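Local coordinates for protein triphenylmethane reductase (Citrobacter sp., PDB 2VRB) that binds NADP(H) and reduces triphenylmethane dyes, probably by hydride transfer from the nicotinamide ring of the cofactor, at residues T6-Q11 with I29-R34; G52-P57 with A88-A93; F72-H77 with I102-Y107; S113-A118 with K257-K262. All coordinates share one frame; numbering follows the deposited sequence.

Interaction 1 of 4, residues T6-Q11 with I29-R34; sequences TGATGQ and IIAIVR. With NAP (NADP nicotinamide-adenine-dinucleotide phosphate), chain B.
Ala8 and Thr9 rest on Ala31 and Val33 where the glycine-rich TGATGQ turn of a Rossmann fold, between strand 3-5 and helix 11-21, meets the end of strand 29-33. Methyl groups make much of the contact. Ala8 CB lies 3.5 Å from Ala31 CB, and Thr9 CG2 meets Val33 CG2 at 3.5 Å, a tight methyl pair whose side chains cross at about a right angle. A water also links the two backbones: it accepts from Gly7 N and donates to Ile32 O, at 3.1 Å from each. Within the turn, Gly10 N bonds to Gly7 O and closes a type I turn.

Several other polar groups serve the cofactor. With chi1 at 60°, Thr9 splits its two branches: CG2 goes to the strand, while OG1 donates to O1X of the 2'-phosphate at 3.1 Å. At the start of helix 11-21, Gln11 N gives O2A of the diphosphate a nearly straight bond of 3.0 Å (170°). Thr9 and Arg34 both hold the 2'-phosphate, consistent with a preference for NADP(H) over NAD(H). One face of the Arg34 guanidinium carries the adenine, with N7A 3.3 Å above the plane of the group, and NH2 donates to phosphate O2X at 2.8 Å.

Interaction 2 of 4, residues G52-P57 with A88-A93; sequences GDYNQP and ANVVKA. With NAP (NADP nicotinamide-adenine-dinucleotide phosphate), chain B.
Tyr54 and Val90 meet obliquely: the valine CG2 methyl reaches the ring at CD1, 3.4 Å away, from helix 80-96. Over one face of the same ring lies the cofactor adenine, with C2A 3.4 Å above the ring plane and over its centre. Asn89, one residue earlier on the helix, turns its amide to the tyrosine backbone instead. CG stands anti to the carbonyl carbon (chi1 -81°), and ND2 donates to Tyr54 O at 3.0 Å and 170°, a straight bond lying in both the carbonyl plane and the amide plane. Asn89 also packs on Val85 of the second subunit, so the contact lies close to the dimer interface.

The loop presents hydrogen-bonding groups to the base. Tyr54 N donates to adenine N1A at 3.0 Å. The adenine amino group N6A donates to Asp53 OD1 at 3.1 Å. That oxygen also accepts from Asn55 N, forming an Asx turn that steadies the carboxylate. An acceptor for the amino group beside a donor for N1A matches the pattern of adenine, consistent with this Rossmann-fold loop helping to recognise the base.

Interaction 3 of 4, residues F72-H77 with I102-Y107; sequences FISGPH and IAYTGY. With NAP (NADP nicotinamide-adenine-dinucleotide phosphate), chain B.
In both Phe72 and Tyr104 the ring stands anti to the backbone N (chi1 173° and 169°), which sends the two rings out side by side on one face of the sheet. Their planes are inclined at 47°, with centroids 4.8 Å apart, and Tyr104 CD1 lies over the Phe72 face toward its rim. Thr105 OG1 takes the position between its backbone N and carbonyl carbon, from where it accepts from Ser74 N at 3.1 Å.

Beyond the Phe72-Tyr104 bridge, this side-chain bond adds to the parallel pairing, in which Phe72 N donates to Ala103 O at 2.8 Å, and Thr105 N to Phe72 O at 3.2 Å. The loop that follows lines the cofactor: Ile73 CG2 packs 3.6 Å from C5D, and Ser74 and Gly75 border the nicotinamide ribose. In the Rossmann fold, this is the strand-end loop beside the dinucleotide.

Phe72 packs against Val90 and Val91 of helix 80-96, Tyr104 against Thr124 and Ile128 of helix 117-131, and strand 135-140 continues the sheet beyond strand 101-107.

Interaction 4 of 4, residues S113-A118 with K257-K262; sequences SIIPLA and KGEASK
An ST turn leading into helix 117-131 is gripped by Glu259, whose carboxylate takes bonds from both Ser113 and Ile114. Ser113 OG donates to OE2 at 2.6 Å, and Ile114 N donates to OE1 at 3.0 Å with an angle of 165°. Each oxygen uses its syn lone pair, so the two donors meet the carboxylate on its inner side like a fork. The glutamate reaches them by a bend: CG is anti to the backbone N (chi1 169°), but the chain then folds at chi2 (89°).

The serine hydroxyl works twice. While it gives its proton to OE2, it accepts from Ile115 N at 2.9 Å, and this bond defines the ST turn. On the opposing segment, Glu259 follows Gly258, the C-prime residue of the Schellman motif that ends helix 242-256. Gly258 also starts a type I turn to Ser261, whose N and OG both bond to Gly258 O from the same face of its plane.

Aliphatic groups flank the polar grip: Ile115 CG1 packs against Glu259 OE2 at 3.4 Å, and Ile114 CD1 touches Lys257 CD at 3.8 Å, the two side chains crossing at about a right angle. Lys257 NZ pairs with Asp253, and Glu259 OE2 is probably bonded to Tyr107 OH of strand 101-107 as well.

Interactions 1 and 3 are buried, interaction 2 is partly buried and interaction 4 lies at the surface. The first three gather round one NADP(H) at the strand ends of a Rossmann sheet, and their loops touch: Thr6 OG1 of interaction 1 probably bonds to Tyr54 OH of interaction 2 and to Ile73 N of interaction 3. Helix 80-96 serves both interactions 2 and 3. Their chemistry shifts from methyl packing and a bridging water, through a side-chain amide bond, to strand pairing with aromatic packing. Interaction 4, its centre about 17 Å from that of interaction 3, uses a carboxylate instead and is probably joined to it through Tyr107.

Interaction 1 of 4, residues T6-Q11 with I29-R34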
# COMPACT_ATOMS: atom_id res chain seq x y z
N THR A 6 -10.71 -16.80 4.38
CA THR A 6 -11.51 -16.23 3.29
C THR A 6 -11.18 -16.99 2.02
O THR A 6 -10.23 -17.79 2.01
CB THR A 6 -11.22 -14.74 3.11
OG1 THR A 6 -9.91 -14.58 2.58
CG2 THR A 6 -11.36 -13.99 4.43
N GLY A 7 -11.93 -16.78 0.94
CA GLY A 7 -11.62 -17.53 -0.28
C GLY A 7 -11.73 -19.03 -0.08
O GLY A 7 -11.11 -19.84 -0.82
N ALA A 8 -12.59 -19.43 0.86
CA ALA A 8 -12.64 -20.82 1.32
C ALA A 8 -13.15 -21.83 0.30
O ALA A 8 -12.86 -23.02 0.42
CB ALA A 8 -13.46 -20.94 2.63
N THR A 9 -13.91 -21.37 -0.70
CA THR A 9 -14.34 -22.30 -1.75
C THR A 9 -13.40 -22.27 -2.95
O THR A 9 -13.58 -23.05 -3.90
CB THR A 9 -15.79 -22.09 -2.21
OG1 THR A 9 -15.96 -20.76 -2.72
CG2 THR A 9 -16.76 -22.29 -1.05
N GLY A 10 -12.41 -21.39 -2.91
CA GLY A 10 -11.38 -21.34 -3.96
C GLY A 10 -10.40 -22.48 -3.81
O GLY A 10 -10.45 -23.26 -2.87
N GLN A 11 -9.45 -22.56 -4.74
CA GLN A 11 -8.54 -23.70 -4.74
C GLN A 11 -7.60 -23.71 -3.53
O GLN A 11 -7.54 -24.71 -2.80
CB GLN A 11 -7.79 -23.74 -6.05
CG GLN A 11 -8.68 -24.27 -7.16
CD GLN A 11 -8.07 -24.10 -8.54
OE1 GLN A 11 -7.52 -25.03 -9.09
NE2 GLN A 11 -8.18 -22.89 -9.11
N ILE A 29 -12.94 -23.92 12.92
CA ILE A 29 -12.71 -23.37 11.59
C ILE A 29 -13.97 -22.68 11.04
O ILE A 29 -15.05 -23.24 11.08
CB ILE A 29 -12.22 -24.47 10.62
CG1 ILE A 29 -11.00 -25.21 11.18
CG2 ILE A 29 -11.88 -23.88 9.26
CD1 ILE A 29 -10.73 -26.56 10.52
N ILE A 30 -13.81 -21.46 10.54
CA ILE A 30 -14.89 -20.72 9.92
C ILE A 30 -14.49 -20.51 8.46
O ILE A 30 -13.39 -20.01 8.18
CB ILE A 30 -15.11 -19.36 10.64
CG1 ILE A 30 -15.52 -19.57 12.10
CG2 ILE A 30 -16.16 -18.50 9.93
CD1 ILE A 30 -15.24 -18.37 12.97
N ALA A 31 -15.35 -20.94 7.53
CA ALA A 31 -15.16 -20.66 6.12
C ALA A 31 -15.89 -19.40 5.78
O ALA A 31 -17.09 -19.31 5.98
CB ALA A 31 -15.65 -21.84 5.25
N ILE A 32 -15.18 -18.40 5.25
CA ILE A 32 -15.83 -17.16 4.84
C ILE A 32 -15.81 -17.14 3.35
O ILE A 32 -14.78 -17.34 2.70
CB ILE A 32 -15.15 -15.90 5.43
CG1 ILE A 32 -15.30 -15.92 6.96
CG2 ILE A 32 -15.73 -14.62 4.82
CD1 ILE A 32 -14.17 -15.22 7.68
N VAL A 33 -16.96 -16.87 2.78
CA VAL A 33 -17.22 -17.32 1.46
C VAL A 33 -18.19 -16.32 0.82
O VAL A 33 -19.05 -15.75 1.51
CB VAL A 33 -17.84 -18.78 1.59
CG1 VAL A 33 -19.08 -18.98 0.79
CG2 VAL A 33 -16.83 -19.84 1.39
N ARG A 34 -18.06 -16.12 -0.48
CA ARG A 34 -18.96 -15.25 -1.21
C ARG A 34 -20.30 -15.96 -1.49
O ARG A 34 -21.38 -15.40 -1.25
CB ARG A 34 -18.26 -14.76 -2.50
CG ARG A 34 -19.20 -14.07 -3.50
CD ARG A 34 -18.42 -13.30 -4.53
NE ARG A 34 -17.60 -14.16 -5.38
CZ ARG A 34 -17.15 -13.78 -6.57
NH1 ARG A 34 -17.46 -12.58 -7.04
NH2 ARG A 34 -16.39 -14.61 -7.30
PA NAP B . -9.17 -19.14 -6.96
O1A NAP B . -9.60 -18.30 -8.12
O2A NAP B . -9.38 -20.62 -7.00
O5B NAP B . -9.93 -18.55 -5.67
C5B NAP B . -10.32 -17.20 -5.53
C4B NAP B . -11.28 -17.18 -4.33
O4B NAP B . -11.61 -15.86 -3.98
C3B NAP B . -12.59 -17.92 -4.65
O3B NAP B . -12.96 -18.66 -3.50
C2B NAP B . -13.59 -16.82 -4.89
O2B NAP B . -14.93 -17.12 -4.53
C1B NAP B . -13.03 -15.76 -3.95
N9A NAP B . -13.59 -14.46 -4.31
C8A NAP B . -13.66 -13.86 -5.53
N7A NAP B . -14.30 -12.67 -5.37
C5A NAP B . -14.65 -12.54 -4.07
C6A NAP B . -15.34 -11.55 -3.35
N6A NAP B . -15.79 -10.44 -3.95
N1A NAP B . -15.53 -11.76 -2.00
C2A NAP B . -15.09 -12.89 -1.34
N3A NAP B . -14.42 -13.86 -2.06
C4A NAP B . -14.21 -13.67 -3.39
O3 NAP B . -7.62 -18.84 -6.60
PN NAP B . -6.58 -19.74 -5.77
O1N NAP B . -7.19 -20.34 -4.56
O2N NAP B . -5.95 -20.68 -6.77
O5D NAP B . -5.52 -18.61 -5.24
C5D NAP B . -5.89 -17.77 -4.16
C4D NAP B . -5.58 -16.28 -4.38
O4D NAP B . -4.21 -16.15 -4.69
C3D NAP B . -6.35 -15.64 -5.53
O3D NAP B . -7.48 -14.93 -5.06
C2D NAP B . -5.34 -14.74 -6.23
O2D NAP B . -5.31 -13.40 -5.77
C1D NAP B . -4.00 -15.33 -5.83
N1N NAP B . -3.39 -16.09 -6.94
C2N NAP B . -2.12 -16.46 -6.82
C3N NAP B . -1.39 -17.13 -7.78
C7N NAP B . -0.03 -17.51 -7.64
O7N NAP B . 0.50 -18.19 -8.79
N7N NAP B . 0.64 -17.18 -6.49
C4N NAP B . -2.12 -17.45 -8.98
C5N NAP B . -3.42 -17.09 -9.10
C6N NAP B . -4.04 -16.39 -8.05
P2B NAP B . -15.93 -17.96 -5.53
O1X NAP B . -15.51 -19.42 -5.51
O2X NAP B . -15.87 -17.38 -6.93
O3X NAP B . -17.33 -17.83 -4.96
O HOH W 1 -14.37 -14.89 0.88

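Interaction 2 of 4, residues G52-P57 with A88-A93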
# COMPACT_ATOMS: atom_id res chain seq x y z
N GLY A 52 -19.24 -13.71 3.34
CA GLY A 52 -18.43 -12.51 3.36
C GLY A 52 -18.06 -12.19 1.95
O GLY A 52 -17.38 -12.99 1.31
N ASP A 53 -18.49 -11.03 1.46
CA ASP A 53 -18.12 -10.56 0.11
C ASP A 53 -17.21 -9.31 0.23
O ASP A 53 -17.57 -8.36 0.93
CB ASP A 53 -19.40 -10.22 -0.66
CG ASP A 53 -19.14 -9.92 -2.13
OD1 ASP A 53 -18.16 -9.21 -2.47
OD2 ASP A 53 -19.95 -10.40 -2.95
N TYR A 54 -16.05 -9.31 -0.44
CA TYR A 54 -15.10 -8.17 -0.31
C TYR A 54 -15.64 -6.84 -0.84
O TYR A 54 -15.08 -5.77 -0.56
CB TYR A 54 -13.76 -8.44 -1.00
CG TYR A 54 -13.07 -9.72 -0.66
CD1 TYR A 54 -13.26 -10.36 0.58
CD2 TYR A 54 -12.19 -10.30 -1.58
CE1 TYR A 54 -12.59 -11.57 0.88
CE2 TYR A 54 -11.51 -11.50 -1.32
CZ TYR A 54 -11.72 -12.13 -0.10
OH TYR A 54 -11.05 -13.32 0.11
N ASN A 55 -16.71 -6.92 -1.62
CA ASN A 55 -17.36 -5.72 -2.17
C ASN A 55 -18.40 -5.15 -1.21
O ASN A 55 -18.95 -4.09 -1.46
CB ASN A 55 -18.03 -6.01 -3.51
CG ASN A 55 -17.04 -6.38 -4.58
OD1 ASN A 55 -16.09 -5.65 -4.85
ND2 ASN A 55 -17.27 -7.53 -5.22
N GLN A 56 -18.66 -5.85 -0.12
CA GLN A 56 -19.72 -5.47 0.80
C GLN A 56 -19.17 -5.42 2.20
O GLN A 56 -19.14 -6.45 2.87
CB GLN A 56 -20.87 -6.49 0.73
CG GLN A 56 -21.45 -6.70 -0.68
CD GLN A 56 -22.48 -7.83 -0.77
OE1 GLN A 56 -23.11 -8.22 0.23
NE2 GLN A 56 -22.67 -8.36 -1.98
N PRO A 57 -18.69 -4.24 2.65
CA PRO A 57 -18.22 -3.99 4.03
C PRO A 57 -19.09 -4.57 5.14
O PRO A 57 -18.55 -5.19 6.07
CB PRO A 57 -18.22 -2.46 4.11
CG PRO A 57 -17.79 -2.06 2.71
CD PRO A 57 -18.50 -3.04 1.80
N ALA A 88 -8.65 -3.27 0.91
CA ALA A 88 -8.80 -2.22 1.97
C ALA A 88 -10.05 -2.39 2.87
O ALA A 88 -10.02 -2.10 4.10
CB ALA A 88 -8.79 -0.83 1.34
N ASN A 89 -11.16 -2.77 2.23
CA ASN A 89 -12.43 -3.07 2.88
C ASN A 89 -12.22 -4.21 3.84
O ASN A 89 -12.68 -4.19 4.95
CB ASN A 89 -13.46 -3.57 1.85
CG ASN A 89 -14.09 -2.48 1.09
OD1 ASN A 89 -14.00 -1.33 1.48
ND2 ASN A 89 -14.77 -2.83 -0.02
N VAL A 90 -11.56 -5.25 3.36
CA VAL A 90 -11.29 -6.42 4.17
C VAL A 90 -10.47 -6.02 5.39
O VAL A 90 -10.84 -6.34 6.53
CB VAL A 90 -10.56 -7.50 3.37
CG1 VAL A 90 -10.11 -8.62 4.28
CG2 VAL A 90 -11.47 -8.07 2.25
N VAL A 91 -9.37 -5.30 5.17
CA VAL A 91 -8.49 -4.94 6.29
C VAL A 91 -9.27 -4.08 7.28
O VAL A 91 -9.05 -4.19 8.50
CB VAL A 91 -7.23 -4.16 5.85
CG1 VAL A 91 -6.41 -3.74 7.04
CG2 VAL A 91 -6.38 -5.00 4.90
N LYS A 92 -10.13 -3.20 6.78
CA LYS A 92 -10.80 -2.27 7.72
C LYS A 92 -11.83 -3.06 8.53
O LYS A 92 -12.01 -2.80 9.69
CB LYS A 92 -11.50 -1.12 6.99
CG LYS A 92 -12.00 -0.10 8.00
CD LYS A 92 -12.91 0.91 7.33
CE LYS A 92 -13.43 1.94 8.35
NZ LYS A 92 -14.56 1.32 9.10
N ALA A 93 -12.49 -4.02 7.89
CA ALA A 93 -13.46 -4.89 8.59
C ALA A 93 -12.80 -5.72 9.70
O ALA A 93 -13.37 -5.88 10.77
CB ALA A 93 -14.15 -5.78 7.59
PA NAP B . -9.17 -19.14 -6.96
O1A NAP B . -9.60 -18.30 -8.12
O2A NAP B . -9.38 -20.62 -7.00
O5B NAP B . -9.93 -18.55 -5.67
C5B NAP B . -10.32 -17.20 -5.53
C4B NAP B . -11.28 -17.18 -4.33
O4B NAP B . -11.61 -15.86 -3.98
C3B NAP B . -12.59 -17.92 -4.65
O3B NAP B . -12.96 -18.66 -3.50
C2B NAP B . -13.59 -16.82 -4.89
O2B NAP B . -14.93 -17.12 -4.53
C1B NAP B . -13.03 -15.76 -3.95
N9A NAP B . -13.59 -14.46 -4.31
C8A NAP B . -13.66 -13.86 -5.53
N7A NAP B . -14.30 -12.67 -5.37
C5A NAP B . -14.65 -12.54 -4.07
C6A NAP B . -15.34 -11.55 -3.35
N6A NAP B . -15.79 -10.44 -3.95
N1A NAP B . -15.53 -11.76 -2.00
C2A NAP B . -15.09 -12.89 -1.34
N3A NAP B . -14.42 -13.86 -2.06
C4A NAP B . -14.21 -13.67 -3.39
O3 NAP B . -7.62 -18.84 -6.60
PN NAP B . -6.58 -19.74 -5.77
O1N NAP B . -7.19 -20.34 -4.56
O2N NAP B . -5.95 -20.68 -6.77
O5D NAP B . -5.52 -18.61 -5.24
C5D NAP B . -5.89 -17.77 -4.16
C4D NAP B . -5.58 -16.28 -4.38
O4D NAP B . -4.21 -16.15 -4.69
C3D NAP B . -6.35 -15.64 -5.53
O3D NAP B . -7.48 -14.93 -5.06
C2D NAP B . -5.34 -14.74 -6.23
O2D NAP B . -5.31 -13.40 -5.77
C1D NAP B . -4.00 -15.33 -5.83
N1N NAP B . -3.39 -16.09 -6.94
C2N NAP B . -2.12 -16.46 -6.82
C3N NAP B . -1.39 -17.13 -7.78
C7N NAP B . -0.03 -17.51 -7.64
O7N NAP B . 0.50 -18.19 -8.79
N7N NAP B . 0.64 -17.18 -6.49
C4N NAP B . -2.12 -17.45 -8.98
C5N NAP B . -3.42 -17.09 -9.10
C6N NAP B . -4.04 -16.39 -8.05
P2B NAP B . -15.93 -17.96 -5.53
O1X NAP B . -15.51 -19.42 -5.51
O2X NAP B . -15.87 -17.38 -6.93
O3X NAP B . -17.33 -17.83 -4.96

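Interaction 3 of 4, residues F72-H77 with I102-Y107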
# COMPACT_ATOMS: atom_id res chain seq x y z
N PHE A 72 -6.50 -14.13 5.38
CA PHE A 72 -6.99 -13.32 4.30
C PHE A 72 -6.28 -13.79 3.05
O PHE A 72 -5.10 -13.47 2.84
CB PHE A 72 -6.65 -11.88 4.70
CG PHE A 72 -6.91 -10.84 3.66
CD1 PHE A 72 -7.71 -11.09 2.54
CD2 PHE A 72 -6.39 -9.54 3.86
CE1 PHE A 72 -7.93 -10.09 1.61
CE2 PHE A 72 -6.63 -8.54 2.93
CZ PHE A 72 -7.37 -8.84 1.81
N ILE A 73 -6.98 -14.58 2.24
CA ILE A 73 -6.49 -15.02 0.95
C ILE A 73 -6.88 -13.97 -0.07
O ILE A 73 -8.04 -13.58 -0.12
CB ILE A 73 -7.09 -16.37 0.59
CG1 ILE A 73 -6.52 -17.43 1.53
CG2 ILE A 73 -6.92 -16.69 -0.93
CD1 ILE A 73 -7.19 -18.79 1.37
N SER A 74 -5.93 -13.52 -0.88
CA SER A 74 -6.15 -12.42 -1.81
C SER A 74 -7.30 -12.65 -2.81
O SER A 74 -7.68 -13.80 -3.11
CB SER A 74 -4.85 -12.08 -2.54
OG SER A 74 -5.06 -11.14 -3.58
N GLY A 75 -7.88 -11.56 -3.32
CA GLY A 75 -8.93 -11.68 -4.35
C GLY A 75 -8.35 -12.07 -5.71
O GLY A 75 -7.20 -11.74 -6.01
N PRO A 76 -9.13 -12.78 -6.55
CA PRO A 76 -8.62 -13.10 -7.87
C PRO A 76 -8.96 -12.05 -8.94
O PRO A 76 -8.62 -12.26 -10.11
CB PRO A 76 -9.33 -14.43 -8.19
CG PRO A 76 -10.69 -14.32 -7.48
CD PRO A 76 -10.46 -13.39 -6.30
N HIS A 77 -9.60 -10.94 -8.58
CA HIS A 77 -10.10 -10.05 -9.65
C HIS A 77 -8.95 -9.65 -10.60
O HIS A 77 -7.79 -9.58 -10.19
CB HIS A 77 -10.86 -8.82 -9.09
CG HIS A 77 -11.87 -8.26 -10.06
ND1 HIS A 77 -13.23 -8.42 -9.90
CD2 HIS A 77 -11.71 -7.57 -11.22
CE1 HIS A 77 -13.87 -7.84 -10.91
NE2 HIS A 77 -12.97 -7.31 -11.72
N ILE A 102 -3.72 -11.68 11.88
CA ILE A 102 -4.09 -11.80 10.47
C ILE A 102 -2.90 -12.31 9.67
O ILE A 102 -1.79 -11.82 9.83
CB ILE A 102 -4.60 -10.44 9.93
CG1 ILE A 102 -4.67 -10.40 8.40
CG2 ILE A 102 -3.70 -9.32 10.41
CD1 ILE A 102 -5.85 -9.52 7.92
N ALA A 103 -3.16 -13.30 8.81
CA ALA A 103 -2.19 -13.75 7.86
C ALA A 103 -2.73 -13.37 6.49
O ALA A 103 -3.95 -13.46 6.26
CB ALA A 103 -1.98 -15.26 7.95
N TYR A 104 -1.84 -12.94 5.60
CA TYR A 104 -2.27 -12.52 4.29
C TYR A 104 -1.39 -13.19 3.25
O TYR A 104 -0.17 -13.20 3.39
CB TYR A 104 -2.15 -10.99 4.19
CG TYR A 104 -2.32 -10.47 2.78
CD1 TYR A 104 -3.51 -10.66 2.08
CD2 TYR A 104 -1.27 -9.82 2.13
CE1 TYR A 104 -3.70 -10.16 0.81
CE2 TYR A 104 -1.44 -9.36 0.82
CZ TYR A 104 -2.66 -9.53 0.18
OH TYR A 104 -2.81 -9.10 -1.15
N THR A 105 -1.99 -13.77 2.21
CA THR A 105 -1.22 -14.40 1.13
C THR A 105 -0.79 -13.38 0.09
O THR A 105 -1.58 -13.04 -0.83
CB THR A 105 -2.08 -15.47 0.39
OG1 THR A 105 -3.23 -14.85 -0.20
CG2 THR A 105 -2.52 -16.52 1.34
N GLY A 106 0.45 -12.91 0.21
CA GLY A 106 1.04 -11.89 -0.68
C GLY A 106 1.83 -12.54 -1.81
O GLY A 106 1.44 -13.60 -2.32
N TYR A 107 2.94 -11.92 -2.19
CA TYR A 107 3.68 -12.38 -3.38
C TYR A 107 5.17 -12.20 -3.04
O TYR A 107 5.56 -11.17 -2.56
CB TYR A 107 3.30 -11.52 -4.59
CG TYR A 107 4.04 -11.85 -5.88
CD1 TYR A 107 4.11 -13.19 -6.37
CD2 TYR A 107 4.68 -10.84 -6.60
CE1 TYR A 107 4.82 -13.49 -7.57
CE2 TYR A 107 5.38 -11.13 -7.80
CZ TYR A 107 5.43 -12.46 -8.28
OH TYR A 107 6.10 -12.75 -9.48
PA NAP B . -9.17 -19.14 -6.96
O1A NAP B . -9.60 -18.30 -8.12
O2A NAP B . -9.38 -20.62 -7.00
O5B NAP B . -9.93 -18.55 -5.67
C5B NAP B . -10.32 -17.20 -5.53
C4B NAP B . -11.28 -17.18 -4.33
O4B NAP B . -11.61 -15.86 -3.98
C3B NAP B . -12.59 -17.92 -4.65
O3B NAP B . -12.96 -18.66 -3.50
C2B NAP B . -13.59 -16.82 -4.89
O2B NAP B . -14.93 -17.12 -4.53
C1B NAP B . -13.03 -15.76 -3.95
N9A NAP B . -13.59 -14.46 -4.31
C8A NAP B . -13.66 -13.86 -5.53
N7A NAP B . -14.30 -12.67 -5.37
C5A NAP B . -14.65 -12.54 -4.07
C6A NAP B . -15.34 -11.55 -3.35
N6A NAP B . -15.79 -10.44 -3.95
N1A NAP B . -15.53 -11.76 -2.00
C2A NAP B . -15.09 -12.89 -1.34
N3A NAP B . -14.42 -13.86 -2.06
C4A NAP B . -14.21 -13.67 -3.39
O3 NAP B . -7.62 -18.84 -6.60
PN NAP B . -6.58 -19.74 -5.77
O1N NAP B . -7.19 -20.34 -4.56
O2N NAP B . -5.95 -20.68 -6.77
O5D NAP B . -5.52 -18.61 -5.24
C5D NAP B . -5.89 -17.77 -4.16
C4D NAP B . -5.58 -16.28 -4.38
O4D NAP B . -4.21 -16.15 -4.69
C3D NAP B . -6.35 -15.64 -5.53
O3D NAP B . -7.48 -14.93 -5.06
C2D NAP B . -5.34 -14.74 -6.23
O2D NAP B . -5.31 -13.40 -5.77
C1D NAP B . -4.00 -15.33 -5.83
N1N NAP B . -3.39 -16.09 -6.94
C2N NAP B . -2.12 -16.46 -6.82
C3N NAP B . -1.39 -17.13 -7.78
C7N NAP B . -0.03 -17.51 -7.64
O7N NAP B . 0.50 -18.19 -8.79
N7N NAP B . 0.64 -17.18 -6.49
C4N NAP B . -2.12 -17.45 -8.98
C5N NAP B . -3.42 -17.09 -9.10
C6N NAP B . -4.04 -16.39 -8.05
P2B NAP B . -15.93 -17.96 -5.53
O1X NAP B . -15.51 -19.42 -5.51
O2X NAP B . -15.87 -17.38 -6.93
O3X NAP B . -17.33 -17.83 -4.96

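Interaction 4 of 4, residues S113-A118 with K257-K262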
# COMPACT_ATOMS: atom_id res chain seq x y z
N SER A 113 9.38 -6.98 -8.00
CA SER A 113 8.56 -7.45 -9.10
C SER A 113 8.33 -6.37 -10.15
O SER A 113 8.36 -5.16 -9.84
CB SER A 113 7.25 -8.03 -8.60
OG SER A 113 6.36 -8.33 -9.67
N ILE A 114 8.20 -6.83 -11.41
CA ILE A 114 7.72 -6.01 -12.53
C ILE A 114 6.30 -6.38 -12.98
O ILE A 114 5.84 -5.95 -14.03
CB ILE A 114 8.69 -6.03 -13.74
CG1 ILE A 114 8.73 -7.41 -14.44
CG2 ILE A 114 10.11 -5.62 -13.25
CD1 ILE A 114 9.33 -7.36 -15.86
N ILE A 115 5.58 -7.15 -12.15
CA ILE A 115 4.19 -7.49 -12.41
C ILE A 115 3.27 -6.55 -11.59
O ILE A 115 3.43 -6.43 -10.38
CB ILE A 115 3.97 -8.97 -11.98
CG1 ILE A 115 4.79 -9.91 -12.85
CG2 ILE A 115 2.49 -9.38 -11.99
CD1 ILE A 115 4.29 -10.03 -14.27
N PRO A 116 2.26 -5.90 -12.22
CA PRO A 116 1.52 -4.88 -11.42
C PRO A 116 0.76 -5.45 -10.22
O PRO A 116 0.50 -4.76 -9.25
CB PRO A 116 0.53 -4.30 -12.44
CG PRO A 116 1.10 -4.65 -13.80
CD PRO A 116 1.73 -6.01 -13.60
N LEU A 117 0.42 -6.73 -10.27
CA LEU A 117 -0.23 -7.32 -9.13
C LEU A 117 0.67 -7.26 -7.88
O LEU A 117 0.16 -7.33 -6.76
CB LEU A 117 -0.65 -8.77 -9.44
CG LEU A 117 -1.35 -9.58 -8.35
CD1 LEU A 117 -2.63 -8.91 -7.76
CD2 LEU A 117 -1.65 -11.00 -8.87
N ALA A 118 2.00 -7.13 -8.04
CA ALA A 118 2.85 -7.08 -6.85
C ALA A 118 2.58 -5.78 -6.05
O ALA A 118 2.72 -5.78 -4.85
CB ALA A 118 4.30 -7.12 -7.25
N LYS A 257 12.75 -12.25 -17.51
CA LYS A 257 13.58 -11.18 -16.98
C LYS A 257 13.96 -11.40 -15.51
O LYS A 257 14.40 -10.47 -14.86
CB LYS A 257 12.85 -9.84 -17.13
CG LYS A 257 12.71 -9.38 -18.59
CD LYS A 257 11.66 -8.32 -18.71
CE LYS A 257 11.56 -7.85 -20.14
NZ LYS A 257 10.23 -7.20 -20.32
N GLY A 258 13.81 -12.63 -15.01
CA GLY A 258 14.34 -12.97 -13.69
C GLY A 258 13.36 -12.76 -12.55
O GLY A 258 13.74 -12.85 -11.38
N GLU A 259 12.09 -12.50 -12.89
CA GLU A 259 11.02 -12.29 -11.89
C GLU A 259 10.88 -13.41 -10.90
O GLU A 259 10.52 -13.18 -9.73
CB GLU A 259 9.67 -12.17 -12.58
CG GLU A 259 8.40 -12.20 -11.65
CD GLU A 259 7.99 -10.82 -11.17
OE1 GLU A 259 8.61 -9.82 -11.60
OE2 GLU A 259 7.01 -10.74 -10.37
N ALA A 260 11.14 -14.64 -11.34
CA ALA A 260 10.90 -15.74 -10.40
C ALA A 260 12.20 -16.45 -10.03
O ALA A 260 12.19 -17.64 -9.80
CB ALA A 260 9.88 -16.70 -11.02
N SER A 261 13.33 -15.75 -9.99
CA SER A 261 14.62 -16.45 -10.00
C SER A 261 15.25 -16.47 -8.61
O SER A 261 16.28 -17.14 -8.40
CB SER A 261 15.57 -15.80 -11.01
OG SER A 261 15.87 -14.46 -10.60
N LYS A 262 14.66 -15.76 -7.65
CA LYS A 262 15.26 -15.68 -6.32
C LYS A 262 14.67 -16.75 -5.41
O LYS A 262 13.50 -17.05 -5.54
CB LYS A 262 14.99 -14.34 -5.69
CG LYS A 262 15.75 -13.18 -6.34
CD LYS A 262 15.71 -11.98 -5.37
CE LYS A 262 14.60 -10.97 -5.71
NZ LYS A 262 14.68 -9.73 -4.79